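Local coordinates for cytosolic IMP-GMP specific 5'-nucleotidase (Legionella pneumophila subsp. pneumophila, PDB 4OHF), which probably hydrolyses purine nucleoside 5'-monophosphates such as IMP and GMP, with a magnesium ion in a haloacid dehalogenase-like active site, at residues 249-254 / 316-321; 89-94 / 410-415; 45-50 / 161-166; 194-199 / 230-235. One frame throughout, in Å; residues are numbered along the deposited sequence.

How the contacts relate
Contact 1 is buried, contacts 2 and 3 are partly buried, and contact 4 lies at the surface. Contacts 1 and 4 both flank the large mixed sheet: Phe-250, Phe-251 and Trp-318 in contact 1, and Leu-195 and Ile-199 beside contact 4, touch strand 204-208. Contact 3 pairs two helices, and contact 2 sets a bulged strand of the five-stranded sheet against a small hairpin. Aromatic rings make contact 1; in contact 3 a cysteine thiol packs on leucine and the arginine stem, with the charges of Arg-47 and Lys-166 on the outer side. Dispersion dominates contacts 1 to 3; contact 4 is a salt bridge. Contacts 2 and 4 lie on opposite sides of the chain's centre.

Contact 1: 249-254 / 316-321; sequences RFFYDN and CNWRTA. With PO4 (phosphate ion), chain I.
Phe-251 and Trp-318 form an offset edge-to-face pair: CE2 of Phe-251 lies 3.8 Å from CZ3 of Trp-318, and the ring planes stand at 84°. Phe-250 also presents its edge, CE2 being 3.8 Å from CH2 of Trp-318, so two phenyl rims converge on one indole. CG of Phe-250 lies anti to the backbone N (chi1 171°), whereas that of Phe-251 lies beside its own, letting successive residues of one short helix reach the same ring. Broad, flat side chains suit this buried place, and Trp-318 NE1 is satisfied by Thr-288.

The sulfur contact is looser. SG of Cys-316 comes obliquely to Phe-251, 4.0 Å from its CD2, and also lies over one face of the indole near its rim.

In the haloacid dehalogenase-like core, strand 319-323 runs parallel to strand 298-302, and the Phe-251 side chain is about 8 Å from that of magnesium ligand Asp-23.

Polar bonds gather at the phosphate, probably from the crystallisation liquor. Arg-319 NE donates to its O1 and NH2 to its O3, each at 2.8 Å, and Thr-320 N reaches O1 at 2.9 Å. Lys-313, Arg-10 and, from a neighbouring subunit, Tyr-113 also bond the phosphate.

Contact 2: 89-94 / 410-415; sequences AIRLSY and FRAGAE
Arg-91 lays one face of its guanidinium group over the backbone of Gly-413, with CZ 3.7 Å from the glycine CA, which sits off-centre toward the rim of the flat group. The aliphatic part of the arginine prepares this overlap. Its CB is 4.1 Å from CB of Ala-412, and CD runs on past the next peptide, 3.9 Å from C of Ala-412 and 3.8 Å from N of Gly-413. A chain that leaves CB with CG anti to the backbone N (chi1 162°) and bends once at chi2 (60°) follows the hairpin in this way, its methylenes against alanine and its charged plane against glycine. Arginine suits the place because its long stem packs like an aliphatic chain while NH2 remains able to form a salt bridge with Glu-407.

The strand 90-95 is interrupted here by a classic beta bulge, in which Arg-91 and Leu-92 both face Lys-83 on the adjoining strand 80-84. The chain turns a corner at Arg-91, whose side chain is directed at the small two-stranded hairpin 411-412/415-416. That hairpin is closed by a 2.7 Å bond from Ala-412 N to Glu-415 O. Gly-413 has a positive phi (97°), a conformation glycine adopts easily, and its bare CA lets the guanidinium lie close over it. Small Ala-412 likewise lets the arginine stem come close. The Ala-412 side chain is about 7 Å from that of Arg-86, a GMP-binding residue, while Arg-411 forms a salt bridge with Asp-456 of a neighbouring subunit.

Contact 3: 45-50 / 161-166; sequences KERLAE and QYCVDK
Cys-163 fills the closely packed part of the contact, its SG lying between Leu-48 and the stem of Arg-47. The thiol SG meets CD2 of Leu-48 at 3.3 Å and CG of Arg-47 at 3.6 Å, and CB of the cysteine adds a 4.0 Å approach to the same arginine carbon. A small, weakly polar residue suits this point, where the axes of 45-50 and 161-166 come within 9.2 Å; Leu-48 supplies the branched apolar surface and turns on toward Leu-135 and Leu-139 of helix 129-143.

These two segments cross steeply, with 117° between their N-to-C directions. Their parent helices, 33-51 and 153-170, lie between strands 19-22 and 204-208 of the main sheet, consistent with the cap inserted after the first motif in many haloacid dehalogenase enzymes.

Toward solvent the packing gives way to long, charged chains. Arg-47, bent at chi2 (58°) and again at chi3 (61°), curls back so that the edge of its guanidinium lies beside the methylenes of Lys-166. The lysine tip leads away, leaving its NZ 6.3 Å from NH1 of Arg-47. That separation should soften the repulsion of like charges, and the salt bridge from Arg-47 NH2 to Asp-170 probably offsets it further.

Contact 4: 194-199 / 230-235; sequences GLKHFI and KGEHWQ
Lys-196 reaches from helix 189-200 to Glu-232 with an almost fully extended chain. From CB the chain sets out with CG beside the backbone N (chi1 -80°), a start that leads neither straight at the loop 230-235 nor from it. CG and CD then serve as a straight stem, since every later torsion is close to 180°, and the span they provide brings the last two atoms to the carboxylate. CE is the first to touch it, 3.2 Å from OE2 and 3.7 Å from OE1 of Glu-232. Finally NZ forms a salt bridge with Glu-232, donating to OE2 at 2.8 Å through the syn lone pair on the side of the other oxygen, and making a weaker bond to OE1 at 3.2 Å. The ammonium thus straddles the carboxylate unevenly.

Glu-232 is also extended beyond CG, and the two chains approach from opposite directions to join helix and loop. Long, flexible residues suit such a span. On the inner side of the helix, Leu-195 and Ile-199 pack on Ile-205 of the main sheet.

Asp-229 strengthens the junction twice over: its carboxylate forms a second salt bridge with Lys-196 NZ, and its backbone N donates to Glu-232 OE2. Two acidic groups around one lysine would probably stabilise its positive charge, while the exposure of Glu-232 suggests that water screens the attraction, so the tie between helix and loop is probably a modest one.

Contact 1: 249-254 / 316-321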
# COMPACT_ATOMS: atom_id res chain seq x y z
N ARG B 249 -3.23 10.22 17.30
CA ARG B 249 -1.90 10.71 16.94
C ARG B 249 -1.02 11.03 18.13
O ARG B 249 0.21 10.93 18.04
CB ARG B 249 -2.00 11.92 16.00
CG ARG B 249 -2.28 11.51 14.56
CD ARG B 249 -2.01 12.64 13.58
NE ARG B 249 -3.02 13.68 13.67
CZ ARG B 249 -3.13 14.69 12.81
NH1 ARG B 249 -4.09 15.59 12.98
NH2 ARG B 249 -2.28 14.79 11.78
N PHE B 250 -1.62 11.41 19.26
CA PHE B 250 -0.81 11.68 20.44
C PHE B 250 0.06 10.46 20.78
O PHE B 250 1.21 10.59 21.20
CB PHE B 250 -1.69 11.98 21.65
CG PHE B 250 -0.92 12.06 22.95
CD1 PHE B 250 -0.50 13.30 23.47
CD2 PHE B 250 -0.59 10.90 23.66
CE1 PHE B 250 0.23 13.37 24.66
CE2 PHE B 250 0.13 10.97 24.84
CZ PHE B 250 0.55 12.22 25.34
N PHE B 251 -0.51 9.27 20.61
CA PHE B 251 0.17 8.03 20.92
C PHE B 251 1.31 7.66 19.97
O PHE B 251 2.34 7.18 20.41
CB PHE B 251 -0.84 6.88 20.96
CG PHE B 251 -1.87 7.03 22.02
CD1 PHE B 251 -3.20 7.29 21.69
CD2 PHE B 251 -1.53 6.92 23.36
CE1 PHE B 251 -4.17 7.44 22.68
CE2 PHE B 251 -2.48 7.07 24.36
CZ PHE B 251 -3.80 7.33 24.02
N TYR B 252 1.14 7.90 18.67
CA TYR B 252 2.17 7.51 17.72
C TYR B 252 2.86 8.61 16.93
O TYR B 252 3.91 8.37 16.33
CB TYR B 252 1.60 6.48 16.73
CG TYR B 252 0.40 6.96 15.96
CD1 TYR B 252 -0.89 6.49 16.26
CD2 TYR B 252 0.54 7.86 14.91
CE1 TYR B 252 -2.00 6.91 15.53
CE2 TYR B 252 -0.57 8.29 14.17
CZ TYR B 252 -1.83 7.81 14.49
OH TYR B 252 -2.93 8.22 13.77
N ASP B 253 2.28 9.80 16.91
CA ASP B 253 2.88 10.90 16.16
C ASP B 253 3.94 11.62 16.98
O ASP B 253 4.38 11.11 18.01
CB ASP B 253 1.79 11.86 15.71
CG ASP B 253 2.08 12.46 14.36
OD1 ASP B 253 1.14 12.57 13.53
OD2 ASP B 253 3.26 12.82 14.14
N ASN B 254 4.38 12.79 16.53
CA ASN B 254 5.42 13.52 17.26
C ASN B 254 5.08 15.01 17.45
O ASN B 254 5.98 15.86 17.50
CB ASN B 254 6.74 13.40 16.52
CG ASN B 254 6.67 13.98 15.12
OD1 ASN B 254 7.67 14.01 14.40
ND2 ASN B 254 5.48 14.45 14.73
N CYS B 316 3.45 2.66 20.26
CA CYS B 316 3.28 3.23 21.58
C CYS B 316 3.99 2.43 22.65
O CYS B 316 5.06 2.82 23.12
CB CYS B 316 1.80 3.37 21.92
SG CYS B 316 1.53 4.38 23.38
N ASN B 317 3.38 1.31 23.04
CA ASN B 317 3.90 0.38 24.05
C ASN B 317 3.37 0.59 25.48
O ASN B 317 3.83 -0.06 26.42
CB ASN B 317 5.45 0.30 24.03
CG ASN B 317 6.13 1.26 24.99
OD1 ASN B 317 7.33 1.15 25.24
ND2 ASN B 317 5.38 2.22 25.52
N TRP B 318 2.39 1.48 25.61
CA TRP B 318 1.73 1.74 26.89
C TRP B 318 0.67 0.64 27.05
O TRP B 318 0.14 0.13 26.06
CB TRP B 318 0.95 3.06 26.84
CG TRP B 318 1.72 4.32 27.02
CD1 TRP B 318 3.07 4.48 27.04
CD2 TRP B 318 1.15 5.63 27.19
NE1 TRP B 318 3.38 5.81 27.23
CE2 TRP B 318 2.22 6.53 27.32
CE3 TRP B 318 -0.16 6.11 27.25
CZ2 TRP B 318 2.03 7.90 27.51
CZ3 TRP B 318 -0.36 7.47 27.44
CH2 TRP B 318 0.73 8.35 27.56
N ARG B 319 0.35 0.28 28.28
CA ARG B 319 -0.69 -0.70 28.47
C ARG B 319 -2.01 0.04 28.23
O ARG B 319 -2.19 1.16 28.72
CB ARG B 319 -0.65 -1.27 29.89
CG ARG B 319 0.69 -1.90 30.25
CD ARG B 319 1.15 -2.86 29.18
NE ARG B 319 0.19 -3.94 29.00
CZ ARG B 319 0.01 -4.95 29.86
NH1 ARG B 319 0.76 -5.01 30.96
NH2 ARG B 319 -0.91 -5.88 29.62
N THR B 320 -2.91 -0.56 27.47
CA THR B 320 -4.20 0.07 27.20
C THR B 320 -5.37 -0.73 27.77
O THR B 320 -5.46 -1.95 27.62
CB THR B 320 -4.41 0.27 25.69
OG1 THR B 320 -4.25 -0.98 25.02
CG2 THR B 320 -3.42 1.26 25.14
N ALA B 321 -6.28 -0.03 28.45
CA ALA B 321 -7.46 -0.65 29.03
C ALA B 321 -8.67 0.06 28.44
O ALA B 321 -8.57 1.15 27.88
CB ALA B 321 -7.44 -0.50 30.53
P PO4 I . -2.06 -4.36 26.34
O1 PO4 I . -2.02 -3.28 27.36
O2 PO4 I . -3.42 -4.40 25.73
O3 PO4 I . -1.77 -5.66 26.98
O4 PO4 I . -1.06 -4.09 25.28

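Contact 2: 89-94 / 410-415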
# COMPACT_ATOMS: atom_id res chain seq x y z
N ALA B 89 -17.02 -11.97 9.07
CA ALA B 89 -18.13 -12.69 8.46
C ALA B 89 -19.42 -11.89 8.69
O ALA B 89 -19.68 -11.42 9.80
CB ALA B 89 -18.26 -14.07 9.06
N ILE B 90 -20.22 -11.74 7.64
CA ILE B 90 -21.46 -11.01 7.75
C ILE B 90 -22.52 -11.84 8.47
O ILE B 90 -23.07 -12.78 7.91
CB ILE B 90 -22.00 -10.59 6.37
CG1 ILE B 90 -21.00 -9.66 5.69
CG2 ILE B 90 -23.35 -9.89 6.52
CD1 ILE B 90 -21.45 -9.16 4.35
N ARG B 91 -22.78 -11.47 9.72
CA ARG B 91 -23.78 -12.14 10.53
C ARG B 91 -25.14 -11.65 10.06
O ARG B 91 -26.08 -12.43 9.86
CB ARG B 91 -23.55 -11.79 12.01
CG ARG B 91 -24.75 -12.05 12.91
CD ARG B 91 -25.16 -13.50 12.90
NE ARG B 91 -26.35 -13.72 13.72
CZ ARG B 91 -26.92 -14.90 13.90
NH1 ARG B 91 -26.42 -15.98 13.31
NH2 ARG B 91 -28.00 -15.00 14.66
N LEU B 92 -25.26 -10.34 9.88
CA LEU B 92 -26.50 -9.77 9.38
C LEU B 92 -26.29 -8.37 8.81
O LEU B 92 -25.35 -7.67 9.18
CB LEU B 92 -27.59 -9.80 10.46
CG LEU B 92 -27.39 -9.19 11.84
CD1 LEU B 92 -27.43 -7.70 11.72
CD2 LEU B 92 -28.50 -9.67 12.77
N SER B 93 -27.16 -7.98 7.88
CA SER B 93 -27.04 -6.69 7.24
C SER B 93 -28.36 -6.00 6.91
O SER B 93 -29.41 -6.64 6.79
CB SER B 93 -26.22 -6.84 5.95
OG SER B 93 -26.82 -7.77 5.07
N TYR B 94 -28.28 -4.68 6.78
CA TYR B 94 -29.44 -3.86 6.45
C TYR B 94 -29.05 -2.81 5.40
O TYR B 94 -27.91 -2.34 5.36
CB TYR B 94 -29.95 -3.13 7.70
CG TYR B 94 -30.69 -3.97 8.73
CD1 TYR B 94 -30.03 -4.94 9.48
CD2 TYR B 94 -32.05 -3.78 8.96
CE1 TYR B 94 -30.70 -5.70 10.44
CE2 TYR B 94 -32.74 -4.53 9.92
CZ TYR B 94 -32.06 -5.49 10.65
OH TYR B 94 -32.74 -6.26 11.57
N PHE B 410 -21.33 -8.01 21.71
CA PHE B 410 -20.15 -8.87 21.70
C PHE B 410 -20.26 -10.18 20.92
O PHE B 410 -19.26 -10.85 20.69
CB PHE B 410 -19.70 -9.17 23.14
CG PHE B 410 -19.15 -7.96 23.87
CD1 PHE B 410 -17.78 -7.71 23.89
CD2 PHE B 410 -20.00 -7.08 24.55
CE1 PHE B 410 -17.26 -6.61 24.57
CE2 PHE B 410 -19.49 -5.98 25.23
CZ PHE B 410 -18.12 -5.74 25.24
N ARG B 411 -21.47 -10.55 20.51
CA ARG B 411 -21.64 -11.81 19.78
C ARG B 411 -22.20 -11.60 18.39
O ARG B 411 -23.09 -10.79 18.19
CB ARG B 411 -22.56 -12.76 20.56
CG ARG B 411 -21.98 -13.28 21.87
CD ARG B 411 -20.78 -14.20 21.66
NE ARG B 411 -19.56 -13.66 22.25
CZ ARG B 411 -19.26 -13.67 23.55
NH1 ARG B 411 -20.10 -14.21 24.42
NH2 ARG B 411 -18.10 -13.16 23.97
N ALA B 412 -21.63 -12.33 17.43
CA ALA B 412 -22.06 -12.30 16.03
C ALA B 412 -22.46 -13.74 15.70
O ALA B 412 -21.77 -14.45 14.96
CB ALA B 412 -20.93 -11.86 15.14
N GLY B 413 -23.58 -14.17 16.26
CA GLY B 413 -24.03 -15.52 16.06
C GLY B 413 -23.55 -16.27 17.29
O GLY B 413 -23.80 -15.84 18.43
N ALA B 414 -22.87 -17.38 17.07
CA ALA B 414 -22.34 -18.15 18.19
C ALA B 414 -20.92 -17.68 18.47
O ALA B 414 -20.37 -17.97 19.52
CB ALA B 414 -22.36 -19.61 17.85
N GLU B 415 -20.32 -16.96 17.52
CA GLU B 415 -18.97 -16.46 17.71
C GLU B 415 -18.93 -15.01 18.11
O GLU B 415 -19.96 -14.34 18.24
CB GLU B 415 -18.12 -16.64 16.45
CG GLU B 415 -18.91 -16.84 15.18
CD GLU B 415 -18.01 -17.02 13.96
OE1 GLU B 415 -17.03 -17.79 14.05
OE2 GLU B 415 -18.31 -16.39 12.92

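Contact 3: 45-50 / 161-166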
# COMPACT_ATOMS: atom_id res chain seq x y z
N LYS B 45 -27.66 16.22 12.18
CA LYS B 45 -28.76 16.22 11.23
C LYS B 45 -29.03 17.66 10.79
O LYS B 45 -29.35 17.93 9.63
CB LYS B 45 -30.01 15.61 11.86
CG LYS B 45 -31.14 15.37 10.88
CD LYS B 45 -32.31 14.68 11.55
CE LYS B 45 -32.79 15.49 12.74
NZ LYS B 45 -33.98 14.88 13.39
N GLU B 46 -28.89 18.58 11.74
CA GLU B 46 -29.11 19.99 11.48
C GLU B 46 -28.06 20.52 10.51
O GLU B 46 -28.40 21.07 9.47
CB GLU B 46 -29.03 20.75 12.80
CG GLU B 46 -29.05 22.26 12.67
CD GLU B 46 -28.54 22.92 13.93
OE1 GLU B 46 -29.12 22.68 15.01
OE2 GLU B 46 -27.55 23.69 13.84
N ARG B 47 -26.79 20.33 10.86
CA ARG B 47 -25.68 20.79 10.03
C ARG B 47 -25.76 20.29 8.59
O ARG B 47 -25.16 20.88 7.69
CB ARG B 47 -24.35 20.36 10.66
CG ARG B 47 -23.12 20.81 9.88
CD ARG B 47 -23.09 22.31 9.73
NE ARG B 47 -23.03 22.97 11.03
CZ ARG B 47 -21.91 23.23 11.68
NH1 ARG B 47 -20.74 22.89 11.15
NH2 ARG B 47 -21.95 23.82 12.88
N LEU B 48 -26.51 19.21 8.37
CA LEU B 48 -26.67 18.66 7.03
C LEU B 48 -27.66 19.46 6.20
O LEU B 48 -27.38 19.84 5.06
CB LEU B 48 -27.14 17.21 7.10
CG LEU B 48 -26.07 16.16 7.39
CD1 LEU B 48 -26.72 14.79 7.53
CD2 LEU B 48 -25.05 16.16 6.26
N ALA B 49 -28.82 19.73 6.79
CA ALA B 49 -29.86 20.48 6.12
C ALA B 49 -29.47 21.94 5.91
O ALA B 49 -30.11 22.65 5.13
CB ALA B 49 -31.16 20.41 6.92
N GLU B 50 -28.42 22.38 6.59
CA GLU B 50 -27.99 23.76 6.48
C GLU B 50 -26.76 23.99 5.61
O GLU B 50 -26.84 24.67 4.59
CB GLU B 50 -27.77 24.35 7.87
CG GLU B 50 -29.03 24.28 8.73
CD GLU B 50 -28.91 25.02 10.06
OE1 GLU B 50 -29.88 24.99 10.85
OE2 GLU B 50 -27.84 25.63 10.30
N GLN B 161 -19.97 12.28 7.95
CA GLN B 161 -18.73 12.24 8.73
C GLN B 161 -18.17 13.65 8.88
O GLN B 161 -17.64 14.01 9.92
CB GLN B 161 -17.68 11.35 8.07
CG GLN B 161 -16.35 11.27 8.83
CD GLN B 161 -16.50 10.70 10.24
OE1 GLN B 161 -17.06 9.61 10.43
NE2 GLN B 161 -16.00 11.43 11.23
N TYR B 162 -18.31 14.44 7.82
CA TYR B 162 -17.84 15.81 7.83
C TYR B 162 -18.56 16.60 8.91
O TYR B 162 -17.94 17.33 9.68
CB TYR B 162 -18.05 16.45 6.46
CG TYR B 162 -17.66 17.92 6.39
CD1 TYR B 162 -18.59 18.92 6.67
CD2 TYR B 162 -16.37 18.30 6.04
CE1 TYR B 162 -18.23 20.28 6.60
CE2 TYR B 162 -16.00 19.64 5.98
CZ TYR B 162 -16.94 20.62 6.26
OH TYR B 162 -16.57 21.95 6.21
N CYS B 163 -19.88 16.46 8.97
CA CYS B 163 -20.67 17.17 9.97
C CYS B 163 -20.27 16.78 11.38
O CYS B 163 -20.15 17.65 12.26
CB CYS B 163 -22.14 16.89 9.78
SG CYS B 163 -22.80 17.56 8.27
N VAL B 164 -20.08 15.48 11.60
CA VAL B 164 -19.69 14.98 12.91
C VAL B 164 -18.38 15.62 13.36
O VAL B 164 -18.26 16.06 14.51
CB VAL B 164 -19.51 13.43 12.92
CG1 VAL B 164 -19.21 12.96 14.33
CG2 VAL B 164 -20.76 12.74 12.42
N ASP B 165 -17.40 15.66 12.46
CA ASP B 165 -16.11 16.26 12.78
C ASP B 165 -16.29 17.75 13.03
O ASP B 165 -15.69 18.32 13.95
CB ASP B 165 -15.10 16.07 11.64
CG ASP B 165 -14.85 14.61 11.31
OD1 ASP B 165 -14.77 13.79 12.26
OD2 ASP B 165 -14.71 14.29 10.11
N LYS B 166 -17.12 18.39 12.21
CA LYS B 166 -17.37 19.81 12.34
C LYS B 166 -18.01 20.13 13.68
O LYS B 166 -17.51 20.95 14.45
CB LYS B 166 -18.28 20.30 11.22
CG LYS B 166 -17.94 21.71 10.74
CD LYS B 166 -16.53 21.74 10.14
CE LYS B 166 -16.15 23.12 9.64
NZ LYS B 166 -14.80 23.10 9.00

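Contact 4: 194-199 / 230-235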
# COMPACT_ATOMS: atom_id res chain seq x y z
N GLY B 194 -12.30 6.42 44.44
CA GLY B 194 -11.42 5.52 43.74
C GLY B 194 -10.07 6.12 43.41
O GLY B 194 -9.03 5.50 43.62
N LEU B 195 -10.08 7.33 42.87
CA LEU B 195 -8.84 8.00 42.54
C LEU B 195 -8.02 8.15 43.82
O LEU B 195 -6.84 7.80 43.86
CB LEU B 195 -9.12 9.36 41.91
CG LEU B 195 -9.73 9.24 40.51
CD1 LEU B 195 -10.16 10.60 40.01
CD2 LEU B 195 -8.71 8.62 39.58
N LYS B 196 -8.66 8.67 44.86
CA LYS B 196 -7.97 8.86 46.13
C LYS B 196 -7.37 7.53 46.55
O LYS B 196 -6.20 7.45 46.92
CB LYS B 196 -8.93 9.36 47.19
CG LYS B 196 -9.20 10.85 47.11
CD LYS B 196 -9.86 11.30 48.40
CE LYS B 196 -10.21 12.77 48.40
NZ LYS B 196 -10.76 13.20 49.73
N HIS B 197 -8.17 6.48 46.48
CA HIS B 197 -7.68 5.17 46.83
C HIS B 197 -6.34 4.93 46.13
O HIS B 197 -5.31 4.77 46.77
CB HIS B 197 -8.67 4.10 46.40
CG HIS B 197 -8.37 2.74 46.95
ND1 HIS B 197 -8.73 1.58 46.30
CD2 HIS B 197 -7.77 2.36 48.10
CE1 HIS B 197 -8.36 0.54 47.02
NE2 HIS B 197 -7.77 0.98 48.12
N PHE B 198 -6.37 4.90 44.80
CA PHE B 198 -5.16 4.67 44.01
C PHE B 198 -3.99 5.60 44.33
O PHE B 198 -2.85 5.15 44.43
CB PHE B 198 -5.46 4.76 42.51
CG PHE B 198 -5.92 3.46 41.90
CD1 PHE B 198 -5.31 2.97 40.76
CD2 PHE B 198 -6.96 2.74 42.47
CE1 PHE B 198 -5.72 1.76 40.19
CE2 PHE B 198 -7.38 1.53 41.90
CZ PHE B 198 -6.75 1.05 40.76
N ILE B 199 -4.26 6.89 44.47
CA ILE B 199 -3.19 7.83 44.77
C ILE B 199 -2.56 7.48 46.11
O ILE B 199 -1.34 7.52 46.28
CB ILE B 199 -3.72 9.26 44.82
CG1 ILE B 199 -4.36 9.62 43.48
CG2 ILE B 199 -2.58 10.22 45.13
CD1 ILE B 199 -5.17 10.88 43.51
N LYS B 230 -13.53 19.58 52.33
CA LYS B 230 -13.44 21.04 52.38
C LYS B 230 -11.97 21.46 52.26
O LYS B 230 -11.12 21.01 53.02
CB LYS B 230 -14.02 21.55 53.71
CG LYS B 230 -14.52 23.00 53.67
CD LYS B 230 -15.70 23.14 52.70
CE LYS B 230 -16.19 24.59 52.58
NZ LYS B 230 -16.73 25.12 53.87
N GLY B 231 -11.68 22.31 51.28
CA GLY B 231 -10.31 22.75 51.08
C GLY B 231 -9.56 22.07 49.94
O GLY B 231 -8.73 22.70 49.27
N GLU B 232 -9.84 20.79 49.70
CA GLU B 232 -9.19 20.05 48.62
C GLU B 232 -9.53 20.66 47.26
O GLU B 232 -10.49 21.40 47.13
CB GLU B 232 -9.61 18.57 48.66
CG GLU B 232 -8.83 17.73 49.67
CD GLU B 232 -9.28 16.27 49.72
OE1 GLU B 232 -8.58 15.45 50.36
OE2 GLU B 232 -10.32 15.93 49.13
N HIS B 233 -8.71 20.34 46.26
CA HIS B 233 -8.90 20.84 44.90
C HIS B 233 -8.79 19.67 43.95
O HIS B 233 -7.86 18.88 44.06
CB HIS B 233 -7.84 21.87 44.59
CG HIS B 233 -7.90 23.07 45.48
ND1 HIS B 233 -8.77 24.12 45.25
CD2 HIS B 233 -7.25 23.36 46.63
CE1 HIS B 233 -8.66 25.00 46.23
NE2 HIS B 233 -7.74 24.56 47.08
N TRP B 234 -9.71 19.56 42.99
CA TRP B 234 -9.65 18.44 42.07
C TRP B 234 -8.30 18.28 41.41
O TRP B 234 -7.90 17.18 41.09
CB TRP B 234 -10.74 18.53 40.99
CG TRP B 234 -10.64 19.70 40.07
CD1 TRP B 234 -11.34 20.86 40.15
CD2 TRP B 234 -9.83 19.79 38.89
NE1 TRP B 234 -11.02 21.68 39.09
CE2 TRP B 234 -10.10 21.05 38.30
CE3 TRP B 234 -8.91 18.94 38.28
CZ2 TRP B 234 -9.47 21.47 37.13
CZ3 TRP B 234 -8.28 19.37 37.11
CH2 TRP B 234 -8.57 20.62 36.55
N GLN B 235 -7.60 19.39 41.24
CA GLN B 235 -6.29 19.37 40.62
C GLN B 235 -5.26 18.52 41.36
O GLN B 235 -4.27 18.07 40.77
CB GLN B 235 -5.74 20.80 40.50
CG GLN B 235 -6.47 21.70 39.53
CD GLN B 235 -7.70 22.34 40.11
OE1 GLN B 235 -8.22 23.29 39.55
NE2 GLN B 235 -8.18 21.82 41.23